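Local coordinates for protein polyprenyl synthetase (Nonlabens dokdonensis, PDB 6KD7) that probably makes geranylgeranyl diphosphate, as a magnesium-dependent prenyltransferase of the FPP/GGPP synthase family that joins isoprenoid diphosphates head to tail, at residues A[213-218]-A[277-282]; A[222-227]-A[269-274]; A[52-57]-A[188-193]; A[123-128]-A[180-185]; A[29-34]-A[108-113]. All blocks are in the same frame, centred on the assembly; numbering follows the deposited sequence.

Interaction 1: A[213-218]-A[277-282]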
# COMPACT_ATOMS: atom_id res chain seq x y z
N ASP A 213 -8.67 -31.04 11.27
CA ASP A 213 -8.64 -29.74 10.55
C ASP A 213 -9.68 -29.81 9.41
O ASP A 213 -10.39 -28.87 9.26
CB ASP A 213 -7.24 -29.42 10.02
CG ASP A 213 -7.14 -28.02 9.45
OD1 ASP A 213 -7.47 -27.83 8.26
OD2 ASP A 213 -6.86 -27.13 10.22
N ALA A 214 -9.75 -30.91 8.67
CA ALA A 214 -10.72 -31.14 7.58
C ALA A 214 -12.08 -31.58 8.14
O ALA A 214 -13.09 -31.02 7.69
CB ALA A 214 -10.19 -32.19 6.65
N PHE A 215 -12.11 -32.54 9.07
CA PHE A 215 -13.34 -33.30 9.41
C PHE A 215 -13.85 -32.99 10.79
O PHE A 215 -14.80 -33.63 11.18
CB PHE A 215 -13.09 -34.79 9.31
CG PHE A 215 -12.88 -35.21 7.89
CD1 PHE A 215 -13.91 -35.07 6.97
CD2 PHE A 215 -11.64 -35.64 7.46
CE1 PHE A 215 -13.70 -35.40 5.64
CE2 PHE A 215 -11.44 -36.00 6.14
CZ PHE A 215 -12.47 -35.88 5.24
N GLY A 216 -13.20 -32.07 11.50
CA GLY A 216 -13.55 -31.72 12.88
C GLY A 216 -14.82 -30.91 12.99
O GLY A 216 -15.28 -30.39 11.98
N ASP A 217 -15.41 -30.87 14.19
CA ASP A 217 -16.65 -30.09 14.41
C ASP A 217 -16.31 -28.60 14.46
O ASP A 217 -15.39 -28.21 15.21
CB ASP A 217 -17.40 -30.56 15.66
CG ASP A 217 -18.00 -31.95 15.53
OD1 ASP A 217 -18.25 -32.37 14.38
OD2 ASP A 217 -18.21 -32.59 16.57
N PRO A 218 -17.07 -27.75 13.75
CA PRO A 218 -16.80 -26.32 13.73
C PRO A 218 -16.97 -25.65 15.09
O PRO A 218 -17.88 -26.01 15.81
CB PRO A 218 -17.89 -25.76 12.81
CG PRO A 218 -18.36 -26.94 12.00
CD PRO A 218 -18.22 -28.12 12.93
N PHE A 277 -13.13 -35.76 -1.79
CA PHE A 277 -11.98 -36.50 -2.40
C PHE A 277 -11.17 -37.22 -1.32
O PHE A 277 -10.67 -38.33 -1.55
CB PHE A 277 -11.06 -35.57 -3.20
CG PHE A 277 -11.59 -35.24 -4.57
CD1 PHE A 277 -11.90 -36.25 -5.47
CD2 PHE A 277 -11.79 -33.92 -4.95
CE1 PHE A 277 -12.41 -35.94 -6.72
CE2 PHE A 277 -12.29 -33.62 -6.21
CZ PHE A 277 -12.59 -34.63 -7.09
N PHE A 278 -11.01 -36.60 -0.17
CA PHE A 278 -10.25 -37.20 0.96
C PHE A 278 -10.93 -38.54 1.33
O PHE A 278 -10.17 -39.52 1.38
CB PHE A 278 -10.14 -36.23 2.14
CG PHE A 278 -9.14 -35.11 1.97
CD1 PHE A 278 -8.16 -35.15 1.00
CD2 PHE A 278 -9.14 -34.05 2.86
CE1 PHE A 278 -7.24 -34.12 0.89
CE2 PHE A 278 -8.21 -33.04 2.77
CZ PHE A 278 -7.26 -33.07 1.78
N GLU A 279 -12.26 -38.57 1.51
CA GLU A 279 -13.04 -39.81 1.83
C GLU A 279 -12.86 -40.78 0.66
O GLU A 279 -12.18 -41.83 0.84
CB GLU A 279 -14.52 -39.55 2.12
CG GLU A 279 -14.76 -38.19 2.70
CD GLU A 279 -16.11 -37.90 3.33
OE1 GLU A 279 -16.40 -38.54 4.35
OE2 GLU A 279 -16.82 -36.98 2.85
N GLN A 280 -13.35 -40.41 -0.52
CA GLN A 280 -13.45 -41.35 -1.66
C GLN A 280 -12.07 -41.87 -2.02
O GLN A 280 -11.99 -43.00 -2.43
CB GLN A 280 -14.15 -40.71 -2.86
CG GLN A 280 -15.61 -40.38 -2.61
CD GLN A 280 -16.26 -39.75 -3.83
OE1 GLN A 280 -15.58 -39.37 -4.78
NE2 GLN A 280 -17.58 -39.64 -3.80
N SER A 281 -10.99 -41.12 -1.87
CA SER A 281 -9.65 -41.59 -2.29
C SER A 281 -9.13 -42.71 -1.38
O SER A 281 -8.20 -43.39 -1.79
CB SER A 281 -8.65 -40.47 -2.31
OG SER A 281 -8.52 -39.90 -1.02
N GLY A 282 -9.61 -42.80 -0.13
CA GLY A 282 -8.98 -43.66 0.89
C GLY A 282 -8.03 -42.90 1.81
O GLY A 282 -7.54 -43.52 2.77
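F215, in the last turn of helix 188-215, pushes the far end of its ring against the side chains of F278 and E279 near the end of helix 264-281. Its atom CZ lies 3.9 Å from F278 CB, and that methylene sits at the edge of the F215 ring, near the ring plane. The ring is brought there by a first torsion that sets CG beside the backbone N and opposite the carbonyl carbon (chi1 -69°). F278 has a similar first torsion, but its ring is turned differently about the CB-CG bond, and the two side chains run at a slant without stacking. The F278 ring receives A214 at its edge, where A214 CB stands 4.4 Å from F278 CD2. A214 CB also lies 3.8 Å above the plane of the F215 ring, offset toward the rim; the methyl thus touches both aromatic side chains, one over a face and one at an edge. E279 has a first torsion away from a staggered position (chi1 -29°), and the end of its chain turns toward F215: E279 CG is 4.1 Å from F215 CZ, with the carboxylate plane 49° from the ring. E279 is on the exposed side of the contact, while A214 and F278 are buried. No hydrogen bond crosses between 213-218 and 277-282; the contact is apolar. K275 NZ, one turn earlier on helix 264-281, makes a hydrogen bond to A214 O that ties this helix to helix 188-215, and L237 brings in helix 236-241 by touching A214, F215 and F278.

Interaction 2: A[222-227]-A[269-274]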
# COMPACT_ATOMS: atom_id res chain seq x y z
N GLY A 222 -12.82 -21.30 17.56
CA GLY A 222 -11.92 -22.46 17.50
C GLY A 222 -11.21 -22.54 16.17
O GLY A 222 -11.35 -21.62 15.37
N LYS A 223 -10.51 -23.64 15.92
CA LYS A 223 -9.76 -23.80 14.65
C LYS A 223 -10.73 -23.85 13.46
O LYS A 223 -11.67 -24.65 13.49
CB LYS A 223 -8.86 -25.04 14.69
CG LYS A 223 -7.38 -24.73 14.61
CD LYS A 223 -6.53 -25.96 14.44
CE LYS A 223 -7.17 -26.99 13.54
NZ LYS A 223 -6.16 -27.94 13.03
N GLU A 224 -10.42 -23.09 12.42
CA GLU A 224 -11.27 -23.03 11.22
C GLU A 224 -11.36 -24.43 10.63
O GLU A 224 -10.35 -25.10 10.57
CB GLU A 224 -10.60 -22.07 10.23
CG GLU A 224 -10.79 -22.41 8.77
CD GLU A 224 -9.97 -21.58 7.80
OE1 GLU A 224 -8.98 -21.00 8.21
OE2 GLU A 224 -10.34 -21.55 6.64
N VAL A 225 -12.54 -24.87 10.23
CA VAL A 225 -12.59 -26.20 9.57
C VAL A 225 -12.11 -25.97 8.13
O VAL A 225 -12.57 -25.03 7.52
CB VAL A 225 -14.00 -26.81 9.63
CG1 VAL A 225 -14.05 -28.14 8.91
CG2 VAL A 225 -14.46 -26.96 11.06
N GLY A 226 -11.21 -26.82 7.65
CA GLY A 226 -10.67 -26.70 6.28
C GLY A 226 -9.59 -25.64 6.09
O GLY A 226 -9.32 -25.32 4.94
N GLY A 227 -8.94 -25.16 7.15
CA GLY A 227 -7.81 -24.21 7.04
C GLY A 227 -6.65 -24.79 6.26
O GLY A 227 -6.05 -24.12 5.38
N GLU A 269 -16.79 -24.21 -1.38
CA GLU A 269 -16.97 -25.33 -2.34
C GLU A 269 -15.69 -26.16 -2.42
O GLU A 269 -15.78 -27.37 -2.60
CB GLU A 269 -17.46 -24.92 -3.72
CG GLU A 269 -17.64 -26.12 -4.63
CD GLU A 269 -18.10 -25.86 -6.05
OE1 GLU A 269 -17.94 -26.76 -6.88
OE2 GLU A 269 -18.60 -24.77 -6.30
N LYS A 270 -14.54 -25.49 -2.38
CA LYS A 270 -13.24 -26.20 -2.43
C LYS A 270 -13.14 -27.11 -1.21
O LYS A 270 -12.78 -28.27 -1.37
CB LYS A 270 -12.09 -25.19 -2.41
CG LYS A 270 -10.70 -25.80 -2.42
CD LYS A 270 -9.58 -24.81 -2.36
CE LYS A 270 -8.22 -25.46 -2.44
NZ LYS A 270 -7.14 -24.47 -2.45
N LYS A 271 -13.50 -26.61 -0.03
CA LYS A 271 -13.42 -27.42 1.21
C LYS A 271 -14.35 -28.63 1.12
O LYS A 271 -13.88 -29.73 1.37
CB LYS A 271 -13.77 -26.56 2.42
CG LYS A 271 -12.81 -25.42 2.69
CD LYS A 271 -13.16 -24.62 3.92
CE LYS A 271 -12.16 -23.54 4.23
NZ LYS A 271 -12.52 -22.81 5.46
N GLU A 272 -15.60 -28.43 0.68
CA GLU A 272 -16.57 -29.56 0.58
C GLU A 272 -16.06 -30.55 -0.45
O GLU A 272 -16.02 -31.76 -0.16
CB GLU A 272 -18.00 -29.08 0.34
CG GLU A 272 -18.61 -28.40 1.57
CD GLU A 272 -18.27 -29.02 2.94
OE1 GLU A 272 -18.29 -30.29 3.07
OE2 GLU A 272 -17.93 -28.23 3.87
N THR A 273 -15.56 -30.07 -1.58
CA THR A 273 -15.15 -30.98 -2.68
C THR A 273 -13.90 -31.74 -2.29
O THR A 273 -13.83 -32.99 -2.54
CB THR A 273 -14.91 -30.21 -3.99
OG1 THR A 273 -16.02 -29.34 -4.21
CG2 THR A 273 -14.70 -31.16 -5.14
N VAL A 274 -12.91 -31.03 -1.72
CA VAL A 274 -11.65 -31.71 -1.31
C VAL A 274 -11.97 -32.71 -0.18
O VAL A 274 -11.47 -33.84 -0.24
CB VAL A 274 -10.56 -30.70 -0.91
CG1 VAL A 274 -9.37 -31.40 -0.27
CG2 VAL A 274 -10.14 -29.89 -2.12
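K271 reaches out from helix 264-281 to the loop 222-227 and ends in a two-pronged grip. Its chain is extended beyond CG, and NZ lies 2.8 Å from E224 OE2 in a salt bridge, meeting the anti lone pair of that oxygen. The same ammonium gives a hydrogen bond to V225 O at 3.0 Å, in the carbonyl plane with a C=O...N angle of 155°. The carbon stem is packed tightly too: K271 CE comes within 3.4 Å of G226 O, and K271 CD lies 4.0 Å from G226 CA. G226, at the third position of a type II turn from E224 to G227, has positive phi, and a CB there would collide with K271 CD. The looser, more exposed side is at E224 and V225, where the valine side chain keeps its distance from the helix segment. An alanine in place of K271 would probably leave E224 with one cation fewer and V225 O without this donor, freeing the turn to shift. E224 OE2 also pairs with R230 NE, so two cations share one carboxylate oxygen, which is likely to keep the glutamate ionised and the loop pinned to helix 264-281.

Interaction 3: A[52-57]-A[188-193]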
# COMPACT_ATOMS: atom_id res chain seq x y z
N GLU A 52 6.17 -38.00 38.82
CA GLU A 52 5.42 -38.80 39.82
C GLU A 52 5.59 -40.31 39.56
O GLU A 52 6.06 -41.01 40.46
CB GLU A 52 3.96 -38.41 39.83
CG GLU A 52 3.74 -37.09 40.50
CD GLU A 52 2.26 -36.73 40.62
OE1 GLU A 52 1.44 -37.32 39.86
OE2 GLU A 52 1.96 -35.84 41.45
N MET A 53 5.28 -40.76 38.36
CA MET A 53 5.42 -42.16 37.94
C MET A 53 6.79 -42.73 38.31
O MET A 53 6.88 -43.95 38.37
CB MET A 53 5.32 -42.31 36.43
CG MET A 53 3.92 -42.17 35.91
SD MET A 53 3.81 -42.04 34.07
CE MET A 53 5.50 -42.39 33.57
N TYR A 54 7.85 -41.93 38.31
CA TYR A 54 9.22 -42.48 38.50
C TYR A 54 9.69 -42.18 39.93
O TYR A 54 10.83 -42.52 40.29
CB TYR A 54 10.18 -41.91 37.46
CG TYR A 54 10.12 -42.54 36.10
CD1 TYR A 54 10.44 -43.87 35.88
CD2 TYR A 54 9.81 -41.78 34.98
CE1 TYR A 54 10.38 -44.44 34.61
CE2 TYR A 54 9.80 -42.32 33.71
CZ TYR A 54 10.07 -43.65 33.51
OH TYR A 54 10.04 -44.13 32.24
N GLY A 55 8.86 -41.55 40.74
CA GLY A 55 9.12 -41.50 42.17
C GLY A 55 9.27 -40.10 42.69
O GLY A 55 9.30 -39.98 43.91
N ALA A 56 9.39 -39.06 41.85
CA ALA A 56 9.62 -37.71 42.39
C ALA A 56 8.27 -37.09 42.68
O ALA A 56 7.28 -37.71 42.35
CB ALA A 56 10.44 -36.90 41.42
N THR A 57 8.24 -35.88 43.23
CA THR A 57 7.01 -35.08 43.33
C THR A 57 6.81 -34.15 42.12
O THR A 57 7.80 -33.73 41.47
CB THR A 57 7.03 -34.26 44.63
OG1 THR A 57 8.18 -33.42 44.66
CG2 THR A 57 7.08 -35.17 45.83
N GLU A 188 19.75 -42.98 31.52
CA GLU A 188 19.55 -42.58 30.11
C GLU A 188 18.69 -43.58 29.36
O GLU A 188 17.86 -43.13 28.60
CB GLU A 188 20.87 -42.55 29.36
CG GLU A 188 21.81 -41.49 29.86
CD GLU A 188 22.65 -40.83 28.78
OE1 GLU A 188 23.19 -39.76 29.07
OE2 GLU A 188 22.74 -41.38 27.68
N LYS A 189 18.90 -44.88 29.57
CA LYS A 189 18.13 -45.90 28.82
C LYS A 189 16.64 -45.73 29.12
O LYS A 189 15.86 -45.78 28.17
CB LYS A 189 18.61 -47.29 29.27
CG LYS A 189 18.28 -48.44 28.34
CD LYS A 189 18.74 -49.77 28.90
CE LYS A 189 18.69 -50.90 27.89
NZ LYS A 189 18.73 -52.23 28.56
N GLU A 190 16.29 -45.51 30.38
CA GLU A 190 14.87 -45.33 30.77
C GLU A 190 14.36 -43.99 30.22
O GLU A 190 13.30 -43.96 29.66
CB GLU A 190 14.71 -45.42 32.29
CG GLU A 190 13.27 -45.50 32.75
CD GLU A 190 12.42 -46.64 32.21
OE1 GLU A 190 12.98 -47.61 31.72
OE2 GLU A 190 11.22 -46.53 32.27
N GLN A 191 15.19 -42.96 30.30
CA GLN A 191 14.80 -41.62 29.82
C GLN A 191 14.43 -41.72 28.34
O GLN A 191 13.41 -41.22 27.97
CB GLN A 191 16.00 -40.69 29.92
CG GLN A 191 16.23 -40.14 31.30
CD GLN A 191 17.43 -39.22 31.29
OE1 GLN A 191 17.70 -38.54 30.32
NE2 GLN A 191 18.16 -39.22 32.38
N GLU A 192 15.24 -42.42 27.57
CA GLU A 192 14.96 -42.59 26.13
C GLU A 192 13.68 -43.39 25.93
O GLU A 192 13.04 -43.19 24.91
CB GLU A 192 16.21 -43.06 25.40
CG GLU A 192 17.39 -42.14 25.65
CD GLU A 192 18.58 -42.31 24.73
OE1 GLU A 192 19.34 -41.34 24.58
OE2 GLU A 192 18.75 -43.39 24.17
N LEU A 193 13.33 -44.30 26.85
CA LEU A 193 12.13 -45.13 26.59
C LEU A 193 10.92 -44.18 26.76
O LEU A 193 9.98 -44.26 25.94
CB LEU A 193 12.07 -46.34 27.53
CG LEU A 193 13.00 -47.51 27.18
CD1 LEU A 193 12.82 -48.64 28.19
CD2 LEU A 193 12.76 -48.06 25.79
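Y54 points its hydroxyl at the carboxylate of E190, joining the end of helix 42-54 to the first turn of helix 188-215. The phenol OH of Y54 donates to E190 OE2 over 2.7 Å. The oxygen lies at the edge of the ring, in its plane, and is approached on its anti side, 25° out of the carboxylate plane. Ring and carboxylate planes stand 79° apart, nearly perpendicular. The glutamate folds back to offer this oxygen: CG is opposite the backbone N, and a bend at chi2 (58°) swings the carboxylate round. That bend also lays the methylene beside the phenol, with E190 CG 3.6 Å from Y54 CE1. The phenol hydroxyl is thus accompanied by aliphatic contact, although both residues remain partly exposed. E190 OE2 has a second donor, the backbone N of S306, which adds the loop before helix 309-322 to the same oxygen. The Y54 side chain is also touched by A181, A184, I194 and L305. Directly after Y54, G55, with positive phi, forms a Schellman motif at the C-terminal end of helix 42-54. This is a surface tyrosine-glutamate link between helix ends in the all-helical prenyltransferase fold.

Interaction 4: A[123-128]-A[180-185]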
# COMPACT_ATOMS: atom_id res chain seq x y z
N LYS A 123 23.44 -29.66 39.83
CA LYS A 123 24.34 -29.43 38.68
C LYS A 123 24.17 -30.59 37.72
O LYS A 123 24.32 -30.42 36.51
CB LYS A 123 25.78 -29.24 39.16
CG LYS A 123 26.04 -27.83 39.69
CD LYS A 123 27.31 -27.64 40.54
CE LYS A 123 27.44 -26.25 41.15
NZ LYS A 123 26.13 -25.61 41.48
N ASP A 124 23.91 -31.77 38.24
CA ASP A 124 23.82 -32.95 37.35
C ASP A 124 22.49 -32.88 36.55
O ASP A 124 22.45 -33.20 35.36
CB ASP A 124 23.97 -34.24 38.16
CG ASP A 124 24.30 -35.37 37.21
OD1 ASP A 124 25.48 -35.44 36.75
OD2 ASP A 124 23.37 -36.12 36.87
N LYS A 125 21.39 -32.54 37.19
CA LYS A 125 20.09 -32.53 36.50
C LYS A 125 20.03 -31.28 35.60
O LYS A 125 19.57 -31.40 34.46
CB LYS A 125 19.02 -32.56 37.58
CG LYS A 125 18.82 -33.94 38.17
CD LYS A 125 17.97 -33.83 39.40
CE LYS A 125 17.90 -35.19 40.09
NZ LYS A 125 16.96 -35.04 41.21
N PHE A 126 20.48 -30.15 36.12
CA PHE A 126 20.67 -28.90 35.36
C PHE A 126 21.33 -29.20 34.02
O PHE A 126 20.76 -28.85 32.99
CB PHE A 126 21.52 -27.90 36.11
CG PHE A 126 21.63 -26.59 35.38
CD1 PHE A 126 20.67 -25.59 35.57
CD2 PHE A 126 22.67 -26.37 34.50
CE1 PHE A 126 20.79 -24.37 34.93
CE2 PHE A 126 22.79 -25.14 33.86
CZ PHE A 126 21.86 -24.15 34.07
N TYR A 127 22.43 -29.93 34.04
CA TYR A 127 23.15 -30.28 32.80
C TYR A 127 22.24 -31.11 31.90
O TYR A 127 22.24 -30.97 30.67
CB TYR A 127 24.50 -30.95 33.08
CG TYR A 127 25.28 -31.26 31.83
CD1 TYR A 127 26.13 -30.32 31.28
CD2 TYR A 127 25.11 -32.44 31.15
CE1 TYR A 127 26.84 -30.57 30.12
CE2 TYR A 127 25.79 -32.70 29.98
CZ TYR A 127 26.65 -31.75 29.47
OH TYR A 127 27.30 -32.00 28.31
N GLN A 128 21.55 -32.07 32.46
CA GLN A 128 20.83 -33.05 31.60
C GLN A 128 19.60 -32.35 30.98
O GLN A 128 19.24 -32.67 29.84
CB GLN A 128 20.46 -34.26 32.48
CG GLN A 128 21.59 -35.27 32.68
CD GLN A 128 21.02 -36.44 33.45
OE1 GLN A 128 20.83 -36.37 34.66
NE2 GLN A 128 20.58 -37.45 32.73
N GLY A 180 10.92 -35.06 33.18
CA GLY A 180 10.36 -35.51 34.47
C GLY A 180 11.16 -36.69 34.98
O GLY A 180 11.52 -36.71 36.14
N ALA A 181 11.51 -37.58 34.06
CA ALA A 181 12.36 -38.76 34.28
C ALA A 181 13.74 -38.29 34.79
O ALA A 181 14.25 -38.85 35.78
CB ALA A 181 12.41 -39.57 33.02
N ILE A 182 14.31 -37.24 34.21
CA ILE A 182 15.63 -36.71 34.65
C ILE A 182 15.47 -36.23 36.09
O ILE A 182 16.36 -36.45 36.89
CB ILE A 182 16.11 -35.55 33.76
CG1 ILE A 182 16.57 -36.06 32.39
CG2 ILE A 182 17.18 -34.72 34.45
CD1 ILE A 182 16.68 -34.94 31.39
N ILE A 183 14.38 -35.55 36.39
CA ILE A 183 14.21 -35.02 37.77
C ILE A 183 14.07 -36.17 38.79
O ILE A 183 14.40 -35.95 39.95
CB ILE A 183 13.10 -33.97 37.80
CG1 ILE A 183 13.56 -32.74 37.03
CG2 ILE A 183 12.70 -33.63 39.22
CD1 ILE A 183 12.47 -31.84 36.57
N ALA A 184 13.56 -37.32 38.36
CA ALA A 184 13.35 -38.49 39.25
C ALA A 184 14.65 -39.28 39.38
O ALA A 184 14.63 -40.31 40.05
CB ALA A 184 12.25 -39.38 38.68
N GLY A 185 15.68 -38.93 38.61
CA GLY A 185 17.02 -39.54 38.71
C GLY A 185 17.11 -40.77 37.85
O GLY A 185 18.05 -41.56 37.98
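Helices 123-150 and 158-183 come together near the start of the first and the end of the second, with the CA atoms of K125 and I182 6.4 Å apart. K125 lies alongside I182, the two side chains passing in opposite directions. The lysine chain is extended beyond CG; its first torsion (chi1 -78°) sets CG beside the backbone N, from where the stem runs over the carbonyl oxygens of the last helical turn. K125 CG is 3.7 Å from I182 O and 4.1 Å from I182 CG2. At the far end K125 NZ gives a hydrogen bond to I183 O, 3.0 Å long, with a C=O...N angle of 133° and the ammonium 38° above the carbonyl plane. One turn along, Q128 meets I182 as well: Q128 CB lies 3.9 Å from I182 CG2, and I182 CD1 reaches 3.8 Å to the backbone Q128 O. I182 is buried here, and Q191 of helix 188-215 touches both it and Q128. I183 turns its own side chain away, toward D60, A61 and A64 of helix 58-82, leaving its carbonyl to the lysine. Next to the contact, Y127 and F126 pack against F126 and Y127 of the third subunit, so helix 123-150 serves both this contact and a subunit interface. Carbonyl oxygens at a helix C-terminus carry the negative end of the helix dipole, and G185, with positive phi, forms a Schellman motif at that end of helix 158-183. A lysine ammonium placed there probably gains some electrostatic stabilisation, while the isoleucine beside its stem supplies the apolar part.

Interaction 5: A[29-34]-A[108-113]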
# COMPACT_ATOMS: atom_id res chain seq x y z
N ASP A 29 4.43 -7.63 29.88
CA ASP A 29 2.93 -7.69 29.81
C ASP A 29 2.49 -8.78 28.84
O ASP A 29 1.66 -9.61 29.18
CB ASP A 29 2.28 -6.40 29.33
CG ASP A 29 2.20 -5.30 30.37
OD1 ASP A 29 2.53 -5.58 31.56
OD2 ASP A 29 1.82 -4.18 29.95
N PRO A 30 3.09 -8.89 27.63
CA PRO A 30 2.71 -9.94 26.71
C PRO A 30 3.05 -11.35 27.20
O PRO A 30 2.43 -12.29 26.74
CB PRO A 30 3.45 -9.61 25.40
CG PRO A 30 3.92 -8.21 25.56
CD PRO A 30 4.14 -8.04 27.06
N VAL A 31 3.99 -11.50 28.13
CA VAL A 31 4.28 -12.87 28.65
C VAL A 31 3.07 -13.30 29.49
O VAL A 31 2.59 -14.43 29.32
CB VAL A 31 5.56 -12.89 29.49
CG1 VAL A 31 5.77 -14.28 30.09
CG2 VAL A 31 6.77 -12.43 28.68
N HIS A 32 2.62 -12.46 30.41
CA HIS A 32 1.44 -12.77 31.26
C HIS A 32 0.19 -13.02 30.38
O HIS A 32 -0.56 -13.99 30.62
CB HIS A 32 1.25 -11.68 32.31
CG HIS A 32 2.43 -11.59 33.22
ND1 HIS A 32 3.26 -10.47 33.26
CD2 HIS A 32 2.98 -12.49 34.04
CE1 HIS A 32 4.24 -10.69 34.11
NE2 HIS A 32 4.09 -11.92 34.59
N TYR A 33 0.03 -12.20 29.34
CA TYR A 33 -1.09 -12.31 28.40
C TYR A 33 -1.07 -13.68 27.74
O TYR A 33 -2.08 -14.38 27.78
CB TYR A 33 -1.04 -11.19 27.38
CG TYR A 33 -2.13 -11.23 26.34
CD1 TYR A 33 -3.37 -10.65 26.56
CD2 TYR A 33 -1.89 -11.80 25.10
CE1 TYR A 33 -4.35 -10.64 25.59
CE2 TYR A 33 -2.86 -11.77 24.11
CZ TYR A 33 -4.10 -11.18 24.35
OH TYR A 33 -5.04 -11.19 23.35
N ILE A 34 0.04 -14.09 27.12
CA ILE A 34 -0.01 -15.35 26.35
C ILE A 34 -0.14 -16.54 27.30
O ILE A 34 -0.76 -17.56 26.90
CB ILE A 34 1.17 -15.50 25.37
CG1 ILE A 34 0.86 -16.63 24.38
CG2 ILE A 34 2.49 -15.68 26.11
CD1 ILE A 34 1.56 -16.48 23.10
N ASP A 108 11.73 -13.73 22.45
CA ASP A 108 13.17 -13.92 22.78
C ASP A 108 13.30 -13.98 24.32
O ASP A 108 13.93 -14.90 24.80
CB ASP A 108 14.02 -12.81 22.19
CG ASP A 108 14.14 -12.80 20.67
OD1 ASP A 108 13.71 -13.82 20.00
OD2 ASP A 108 14.67 -11.74 20.14
N ALA A 109 12.68 -13.05 25.05
CA ALA A 109 12.76 -12.95 26.52
C ALA A 109 12.17 -14.24 27.11
O ALA A 109 12.76 -14.79 28.05
CB ALA A 109 12.13 -11.73 27.06
N MET A 110 11.13 -14.81 26.50
CA MET A 110 10.46 -16.01 27.06
C MET A 110 11.40 -17.20 26.88
O MET A 110 11.45 -18.03 27.82
CB MET A 110 9.09 -16.27 26.42
CG MET A 110 8.05 -15.24 26.87
SD MET A 110 6.44 -15.55 26.11
CE MET A 110 6.06 -17.06 26.97
N LEU A 111 12.06 -17.36 25.73
CA LEU A 111 13.03 -18.48 25.59
C LEU A 111 14.09 -18.44 26.71
O LEU A 111 14.38 -19.49 27.34
CB LEU A 111 13.67 -18.48 24.22
CG LEU A 111 14.71 -19.57 23.97
CD1 LEU A 111 14.14 -20.96 24.28
CD2 LEU A 111 15.16 -19.52 22.51
N ILE A 112 14.56 -17.26 27.03
CA ILE A 112 15.64 -17.08 28.03
C ILE A 112 15.05 -17.38 29.42
O ILE A 112 15.72 -18.04 30.21
CB ILE A 112 16.24 -15.67 27.92
CG1 ILE A 112 16.91 -15.41 26.56
CG2 ILE A 112 17.23 -15.42 29.04
CD1 ILE A 112 17.06 -13.89 26.25
N MET A 113 13.84 -16.91 29.71
CA MET A 113 13.17 -17.17 31.01
C MET A 113 12.97 -18.68 31.20
O MET A 113 13.11 -19.17 32.35
CB MET A 113 11.82 -16.45 31.03
CG MET A 113 11.96 -14.95 31.06
SD MET A 113 10.37 -14.13 30.70
CE MET A 113 9.53 -14.35 32.27
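V31 sets CG1 opposite its backbone N (chi1 176°) and CG2 beside it, so that both methyls face M110, whose chain runs straight through chi2 and then bends at chi3 (69°). This is helix-helix packing within the all-helical prenyltransferase fold: the segments of helices 25-35 and 100-116 cross at -73°, with axes 10.7 Å apart. V31 and M110 lie alongside, pointing opposite ways, with V31 CG2 3.6 Å from M110 CG. The bend at chi3 carries the methionine methyl toward I34, where M110 CE meets I34 CG2 at 3.9 Å, the two side chains crossing at a slant. M110 SD also lies near this methyl, 4.0 Å from I34 CG2, so the thioether touches both branched side chains, one turn apart. An alanine in place of M110 would take away CG, SD and CE together and would probably open a gap between V31 and I34, leaving both short of their packing partner. No hydrogen bond crosses the contact, and V31, I34 and M110 are buried. L77 of helix 58-82 touches both I34 and M110, and the I34 side chain is about 8 Å from the bound pyrophosphate, consistent with a place close behind the pyrophosphate pocket. On the partly exposed side, M113 adds a looser touch through its terminal methyl, M113 CE standing 4.3 Å from V31 CG1.

In the fold
The five contacts form two close pairs and one separate site. Interactions 1 and 2 share helix 264-281, lie with centres 9 Å apart and touch through the D213-K223 salt bridge; along the chain, interaction 2 is nested inside the loop closed by interaction 1. Interactions 3 and 4 touch too, 10 Å between centres, with 4 nested inside 3, on the opposite side of the chain's centre from the first pair. Helix 188-215 spans the body, serving interaction 3 at its start and interaction 1 at its end, 38 Å between centres. Interaction 5, its centre 24 Å from that of interaction 4, crosses interaction 3 in chain order. The helices of interactions 4 and 5 also border an interface with the third subunit.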